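Local coordinates for probable mannosyltransferase KTR4 (Saccharomyces cerevisiae, PDB 5A07), which is a probable glycosyltransferase of the GT-A clan that binds guanosine-5'-diphosphate and a manganese ion, at residues Ala70-Leu75 and Trp421-Met426; Ile371-Asp376 and Asn416-Trp421. All coordinates share one frame; numbering follows the deposited sequence.

Interaction 1: residues Ala70-Leu75 and Trp421-Met426; sequences AENKQL and WIRHSM
Arg-423 reaches across from helix 418-425 to grip the side-chain carbonyl of Asn-72 on helix 65-80, joining two helices that pack almost perpendicular to each other at the periphery of this GT-A clan protein. Their local axes are 11.1 Å apart at closest approach, so side chains alone bridge the gap. The grip is end-on: Arg-423 NH1 and Arg-423 NH2 both donate to the single oxygen Asn-72 OD1, each at 2.9 Å. Both hydrogen bonds are bent, with N-H...O angles of 144°, as expected when one atom takes two converging donors. The bond from NH2 runs nearly along the C=O axis, whereas NH1 comes in from the flank, tilted 30° from the carbonyl plane. OD1 itself sits at the guanidinium edge, in its plane, and the amide plane is turned only 26° from that of the guanidinium. Arg-423 gets there with CG anti to the backbone N and an extended chain that bends at chi3. The other half of the amide is also satisfied, since Asn-72 ND2 bonds to Gln-301 OE1; partners at both ends fix the rotation of this buried group. Glu-71 does not join in: its OE1 stays 6.0 Å from Arg-423 NH2, where at most a weak attraction would be expected. Lys-73, on the same helix, turns instead to a salt bridge with Asp-413. Beside the polar grip lies a small apolar patch, where Leu-75 and Ile-422 point at each other and slide past in opposite directions. Leu-75 CD2 joins this patch to the polar grip, lying 3.8 Å from Ile-422 CG2 and 3.9 Å from Arg-423 NH2.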
loop_
_atom_site.group_PDB
_atom_site.type_symbol
_atom_site.label_atom_id
_atom_site.label_comp_id
_atom_site.label_asym_id
_atom_site.label_seq_id
_atom_site.Cartn_x
_atom_site.Cartn_y
_atom_site.Cartn_z
ATOM N N ALA B 70 -21.270 -10.890 5.070
ATOM C CA ALA B 70 -21.517 -12.084 4.251
ATOM C C ALA B 70 -21.570 -11.737 2.774
ATOM O O ALA B 70 -21.089 -12.464 1.922
ATOM C CB ALA B 70 -22.835 -12.774 4.664
ATOM N N GLU B 71 -22.246 -10.633 2.461
ATOM C CA GLU B 71 -22.387 -10.234 1.045
ATOM C C GLU B 71 -21.017 -9.792 0.457
ATOM O O GLU B 71 -20.746 -10.058 -0.686
ATOM C CB GLU B 71 -23.404 -9.072 0.913
ATOM C CG GLU B 71 -24.829 -9.623 1.005
ATOM C CD GLU B 71 -25.991 -8.576 0.873
ATOM O OE1 GLU B 71 -26.060 -7.945 -0.174
ATOM O OE2 GLU B 71 -26.880 -8.461 1.780
ATOM N N ASN B 72 -20.199 -9.135 1.290
ATOM C CA ASN B 72 -18.832 -8.664 0.903
ATOM C C ASN B 72 -17.941 -9.898 0.636
ATOM O O ASN B 72 -17.207 -9.901 -0.331
ATOM C CB ASN B 72 -18.226 -7.734 1.954
ATOM C CG ASN B 72 -18.894 -6.381 1.968
ATOM O OD1 ASN B 72 -19.655 -6.095 1.054
ATOM N ND2 ASN B 72 -18.502 -5.491 2.882
ATOM N N LYS B 73 -18.031 -10.935 1.475
ATOM C CA LYS B 73 -17.248 -12.157 1.216
ATOM C C LYS B 73 -17.660 -12.827 -0.043
ATOM O O LYS B 73 -16.863 -13.377 -0.730
ATOM C CB LYS B 73 -17.452 -13.178 2.332
ATOM C CG LYS B 73 -16.807 -12.822 3.625
ATOM C CD LYS B 73 -16.665 -14.085 4.501
ATOM C CE LYS B 73 -17.563 -14.063 5.732
ATOM N NZ LYS B 73 -16.930 -14.620 6.979
ATOM N N GLN B 74 -18.953 -12.817 -0.341
ATOM C CA GLN B 74 -19.412 -13.427 -1.559
ATOM C C GLN B 74 -18.905 -12.664 -2.759
ATOM O O GLN B 74 -18.528 -13.284 -3.772
ATOM C CB GLN B 74 -20.958 -13.509 -1.615
ATOM C CG GLN B 74 -21.447 -14.032 -2.948
ATOM C CD GLN B 74 -22.961 -14.323 -2.949
ATOM O OE1 GLN B 74 -23.561 -14.548 -3.991
ATOM N NE2 GLN B 74 -23.563 -14.302 -1.798
ATOM N N LEU B 75 -18.965 -11.337 -2.724
ATOM C CA LEU B 75 -18.442 -10.515 -3.834
ATOM C C LEU B 75 -16.922 -10.729 -4.042
ATOM O O LEU B 75 -16.443 -10.940 -5.136
ATOM C CB LEU B 75 -18.730 -9.044 -3.611
ATOM C CG LEU B 75 -18.181 -8.149 -4.727
ATOM C CD1 LEU B 75 -18.882 -8.477 -6.048
ATOM C CD2 LEU B 75 -18.379 -6.687 -4.413
ATOM N N TRP B 421 -13.804 -1.716 -2.323
ATOM C CA TRP B 421 -13.071 -1.227 -3.468
ATOM C C TRP B 421 -13.703 -1.771 -4.802
ATOM O O TRP B 421 -13.892 -0.999 -5.765
ATOM C CB TRP B 421 -11.561 -1.697 -3.376
ATOM C CG TRP B 421 -10.747 -1.116 -4.464
ATOM C CD1 TRP B 421 -10.456 -1.676 -5.684
ATOM C CD2 TRP B 421 -10.207 0.198 -4.488
ATOM N NE1 TRP B 421 -9.785 -0.798 -6.442
ATOM C CE2 TRP B 421 -9.623 0.372 -5.727
ATOM C CE3 TRP B 421 -10.224 1.275 -3.567
ATOM C CZ2 TRP B 421 -9.003 1.543 -6.095
ATOM C CZ3 TRP B 421 -9.584 2.483 -3.925
ATOM C CH2 TRP B 421 -9.011 2.609 -5.190
ATOM N N ILE B 422 -14.024 -3.037 -4.825
ATOM C CA ILE B 422 -14.682 -3.635 -6.023
ATOM C C ILE B 422 -16.017 -2.945 -6.284
ATOM O O ILE B 422 -16.304 -2.535 -7.422
ATOM C CB ILE B 422 -14.924 -5.142 -5.879
ATOM C CG1 ILE B 422 -13.581 -5.879 -5.877
ATOM C CG2 ILE B 422 -15.801 -5.695 -7.044
ATOM C CD1 ILE B 422 -13.664 -7.299 -5.434
ATOM N N ARG B 423 -16.798 -2.812 -5.250
ATOM C CA ARG B 423 -18.165 -2.253 -5.394
ATOM C C ARG B 423 -18.174 -0.793 -5.830
ATOM O O ARG B 423 -18.997 -0.400 -6.671
ATOM C CB ARG B 423 -18.900 -2.420 -4.089
ATOM C CG ARG B 423 -20.331 -1.821 -4.046
ATOM C CD ARG B 423 -20.971 -2.051 -2.692
ATOM N NE ARG B 423 -21.080 -3.465 -2.511
ATOM C CZ ARG B 423 -20.604 -4.214 -1.492
ATOM N NH1 ARG B 423 -20.023 -3.660 -0.452
ATOM N NH2 ARG B 423 -20.760 -5.539 -1.556
ATOM N N HIS B 424 -17.286 0.014 -5.275
ATOM C CA HIS B 424 -17.364 1.479 -5.396
ATOM C C HIS B 424 -16.246 2.144 -6.171
ATOM O O HIS B 424 -16.389 3.302 -6.619
ATOM C CB HIS B 424 -17.383 2.139 -4.024
ATOM C CG HIS B 424 -18.597 1.802 -3.242
ATOM N ND1 HIS B 424 -19.838 2.328 -3.544
ATOM C CD2 HIS B 424 -18.766 1.010 -2.174
ATOM C CE1 HIS B 424 -20.721 1.846 -2.698
ATOM N NE2 HIS B 424 -20.100 1.036 -1.859
ATOM N N SER B 425 -15.108 1.487 -6.320
ATOM C CA SER B 425 -13.988 2.164 -6.888
ATOM C C SER B 425 -13.645 1.666 -8.238
ATOM O O SER B 425 -12.896 2.324 -8.928
ATOM C CB SER B 425 -12.725 2.062 -6.050
ATOM O OG SER B 425 -12.922 2.603 -4.790
ATOM N N MET B 426 -14.144 0.524 -8.646
ATOM C CA MET B 426 -13.774 0.004 -9.948
ATOM C C MET B 426 -14.867 0.269 -10.994
ATOM O O MET B 426 -15.980 -0.196 -10.835
ATOM C CB MET B 426 -13.469 -1.484 -9.846
ATOM C CG MET B 426 -12.201 -1.795 -8.968
ATOM S SD MET B 426 -11.931 -3.556 -8.700
ATOM C CE MET B 426 -11.306 -4.103 -10.254
#

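Interaction 2: residues Ile371-Asp376 and Asn416-Trp421; sequences IHWFRD and NCQATW
The amide of Gln-418 lies flat on the indole of Trp-373, the two planes only 12° apart, and this stack is the tightly packed part of the contact. Gln-418 NE2 sits above the middle of the ring system, 3.3 Å from Trp-373 CD2, while Gln-418 OE1 lies toward the pyrrole side, 3.7 Å from Trp-373 NE1. That last pair is no hydrogen bond: NE1 donates instead to the backbone oxygen of Val-259. A bend at chi2 (71°) lays the glutamine along the ring, so that its CG also makes a CH-pi contact, 4.1 Å from the centroid of the Trp-373 six-membered ring. Arg-375 CG lies toward the rim of the opposite face, and Phe-258 stacks with the indole too. The backbone N of Gln-418 donates to Asn-416 OD1 at 3.0 Å, an Asx turn leading into helix 418-425, with Cys-417 at the N-cap and disulfide-bonded to Cys-315. The other end of the contact is looser. There Ile-371 meets the Trp-421 indole through one branch, its CG2 lying 3.9 Å from Trp-421 CZ2, and the two side chains cross at about a right angle. Their polar atoms meet through solvent: a water in the plane of the Trp-421 ring, at its edge, accepts from Trp-421 NE1 at 3.0 Å and donates to Ile-371 O at 2.7 Å. No direct hydrogen bond links the two segments. Although both ends are buried, one is a flat stack and the other a single methyl with a bridging water. Strand 371-373 pairs in parallel with strand 256-262, and helix 418-425 packs against this part of the mixed beta-sheet of a GT-A fold.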
loop_
_atom_site.group_PDB
_atom_site.type_symbol
_atom_site.label_atom_id
_atom_site.label_comp_id
_atom_site.label_asym_id
_atom_site.label_seq_id
_atom_site.Cartn_x
_atom_site.Cartn_y
_atom_site.Cartn_z
ATOM N N ILE B 371 -5.496 3.714 -10.054
ATOM C CA ILE B 371 -5.010 2.866 -8.955
ATOM C C ILE B 371 -5.416 1.420 -9.331
ATOM O O ILE B 371 -6.631 1.129 -9.551
ATOM C CB ILE B 371 -5.605 3.291 -7.614
ATOM C CG1 ILE B 371 -5.197 4.748 -7.283
ATOM C CG2 ILE B 371 -5.196 2.306 -6.554
ATOM C CD1 ILE B 371 -5.882 5.278 -6.083
ATOM N N HIS B 372 -4.429 0.575 -9.573
ATOM C CA HIS B 372 -4.611 -0.724 -10.184
ATOM C C HIS B 372 -4.555 -1.806 -9.103
ATOM O O HIS B 372 -3.522 -1.912 -8.396
ATOM C CB HIS B 372 -3.553 -0.984 -11.226
ATOM C CG HIS B 372 -3.665 -2.294 -11.919
ATOM N ND1 HIS B 372 -4.618 -2.542 -12.887
ATOM C CD2 HIS B 372 -2.964 -3.441 -11.788
ATOM C CE1 HIS B 372 -4.516 -3.791 -13.305
ATOM N NE2 HIS B 372 -3.504 -4.359 -12.670
ATOM N N TRP B 373 -5.524 -2.722 -9.133
ATOM C CA TRP B 373 -5.503 -3.938 -8.315
ATOM C C TRP B 373 -4.866 -5.097 -9.096
ATOM O O TRP B 373 -5.437 -5.603 -10.079
ATOM C CB TRP B 373 -6.921 -4.326 -7.865
ATOM C CG TRP B 373 -6.999 -5.554 -7.028
ATOM C CD1 TRP B 373 -6.074 -5.983 -6.164
ATOM C CD2 TRP B 373 -8.089 -6.426 -6.897
ATOM N NE1 TRP B 373 -6.465 -7.134 -5.550
ATOM C CE2 TRP B 373 -7.708 -7.440 -6.002
ATOM C CE3 TRP B 373 -9.364 -6.484 -7.478
ATOM C CZ2 TRP B 373 -8.555 -8.462 -5.633
ATOM C CZ3 TRP B 373 -10.188 -7.494 -7.134
ATOM C CH2 TRP B 373 -9.793 -8.473 -6.205
ATOM N N PHE B 374 -3.667 -5.513 -8.652
ATOM C CA PHE B 374 -2.889 -6.532 -9.340
ATOM C C PHE B 374 -3.413 -7.899 -8.935
ATOM O O PHE B 374 -2.787 -8.642 -8.147
ATOM C CB PHE B 374 -1.383 -6.409 -9.010
ATOM C CG PHE B 374 -0.653 -5.491 -9.930
ATOM C CD1 PHE B 374 -0.432 -5.851 -11.240
ATOM C CD2 PHE B 374 -0.210 -4.227 -9.482
ATOM C CE1 PHE B 374 0.220 -4.965 -12.114
ATOM C CE2 PHE B 374 0.435 -3.383 -10.352
ATOM C CZ PHE B 374 0.650 -3.736 -11.674
ATOM N N ARG B 375 -4.567 -8.254 -9.488
ATOM C CA ARG B 375 -5.226 -9.507 -9.139
ATOM C C ARG B 375 -4.309 -10.701 -9.401
ATOM O O ARG B 375 -4.373 -11.713 -8.676
ATOM C CB ARG B 375 -6.556 -9.663 -9.918
ATOM C CG ARG B 375 -7.629 -8.676 -9.454
ATOM C CD ARG B 375 -8.814 -8.707 -10.404
ATOM N NE ARG B 375 -9.599 -9.960 -10.288
ATOM C CZ ARG B 375 -10.635 -10.262 -11.064
ATOM N NH1 ARG B 375 -11.073 -9.386 -12.004
ATOM N NH2 ARG B 375 -11.246 -11.419 -10.920
ATOM N N ASP B 376 -3.491 -10.595 -10.423
ATOM C CA ASP B 376 -2.672 -11.693 -10.879
ATOM C C ASP B 376 -1.436 -11.927 -10.016
ATOM O O ASP B 376 -0.778 -12.988 -10.201
ATOM C CB ASP B 376 -2.245 -11.540 -12.380
ATOM C CG ASP B 376 -1.581 -10.166 -12.700
ATOM O OD1 ASP B 376 -1.807 -9.114 -11.974
ATOM O OD2 ASP B 376 -0.850 -10.074 -13.719
ATOM N N ASN B 416 -10.998 -7.390 5.763
ATOM C CA ASN B 416 -10.901 -7.263 4.304
ATOM C C ASN B 416 -11.810 -6.104 3.834
ATOM O O ASN B 416 -13.005 -6.112 4.133
ATOM C CB ASN B 416 -11.356 -8.553 3.662
ATOM C CG ASN B 416 -10.923 -8.680 2.205
ATOM O OD1 ASN B 416 -10.373 -7.748 1.604
ATOM N ND2 ASN B 416 -11.201 -9.812 1.643
ATOM N N CYS B 417 -11.201 -5.132 3.154
ATOM C CA CYS B 417 -11.939 -4.030 2.548
ATOM C C CYS B 417 -12.056 -4.160 1.051
ATOM O O CYS B 417 -12.575 -3.281 0.384
ATOM C CB CYS B 417 -11.327 -2.703 2.971
ATOM S SG CYS B 417 -12.488 -1.348 2.618
ATOM N N GLN B 418 -11.602 -5.278 0.477
ATOM C CA GLN B 418 -11.534 -5.396 -0.958
ATOM C C GLN B 418 -12.940 -5.320 -1.619
ATOM O O GLN B 418 -13.053 -4.755 -2.700
ATOM C CB GLN B 418 -10.786 -6.647 -1.394
ATOM C CG GLN B 418 -10.611 -6.806 -2.913
ATOM C CD GLN B 418 -9.627 -5.793 -3.454
ATOM O OE1 GLN B 418 -8.527 -5.630 -2.902
ATOM N NE2 GLN B 418 -9.991 -5.117 -4.482
ATOM N N ALA B 419 -13.993 -5.858 -0.982
ATOM C CA ALA B 419 -15.345 -5.776 -1.533
ATOM C C ALA B 419 -15.782 -4.345 -1.721
ATOM O O ALA B 419 -16.421 -4.033 -2.716
ATOM C CB ALA B 419 -16.358 -6.517 -0.659
ATOM N N THR B 420 -15.423 -3.464 -0.787
ATOM C CA THR B 420 -15.746 -2.045 -0.905
ATOM C C THR B 420 -15.066 -1.390 -2.115
ATOM O O THR B 420 -15.700 -0.662 -2.891
ATOM C CB THR B 420 -15.425 -1.285 0.399
ATOM O OG1 THR B 420 -16.245 -1.815 1.429
ATOM C CG2 THR B 420 -15.644 0.233 0.256
ATOM N N TRP B 421 -13.804 -1.716 -2.323
ATOM C CA TRP B 421 -13.071 -1.227 -3.468
ATOM C C TRP B 421 -13.703 -1.771 -4.802
ATOM O O TRP B 421 -13.892 -0.999 -5.765
ATOM C CB TRP B 421 -11.561 -1.697 -3.376
ATOM C CG TRP B 421 -10.747 -1.116 -4.464
ATOM C CD1 TRP B 421 -10.456 -1.676 -5.684
ATOM C CD2 TRP B 421 -10.207 0.198 -4.488
ATOM N NE1 TRP B 421 -9.785 -0.798 -6.442
ATOM C CE2 TRP B 421 -9.623 0.372 -5.727
ATOM C CE3 TRP B 421 -10.224 1.275 -3.567
ATOM C CZ2 TRP B 421 -9.003 1.543 -6.095
ATOM C CZ3 TRP B 421 -9.584 2.483 -3.925
ATOM C CH2 TRP B 421 -9.011 2.609 -5.190
HETATM O O HOH W 1 -8.765 -0.545 -9.236
#

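In the fold
Helix 418-425 serves both contacts and turns different sides to them: helix 65-80 in interaction 1, strand 371-373 in interaction 2. Interaction 1 lies farther out, about 19 Å from the chain centre to its own, and combines an exposed arginine with an apolar patch. Interaction 2, about 11 Å from that centre, is wholly buried and relies on one indole face, an amide, an apolar contact and one water. Their centres are 9 Å apart, and they merge: Asn-72 CB touches Ala-419 CB at 3.4 Å, and Ile-422 CD1 reaches Trp-373 CZ3 at 3.9 Å. The helix is thus sandwiched between the outer helix and the sheet.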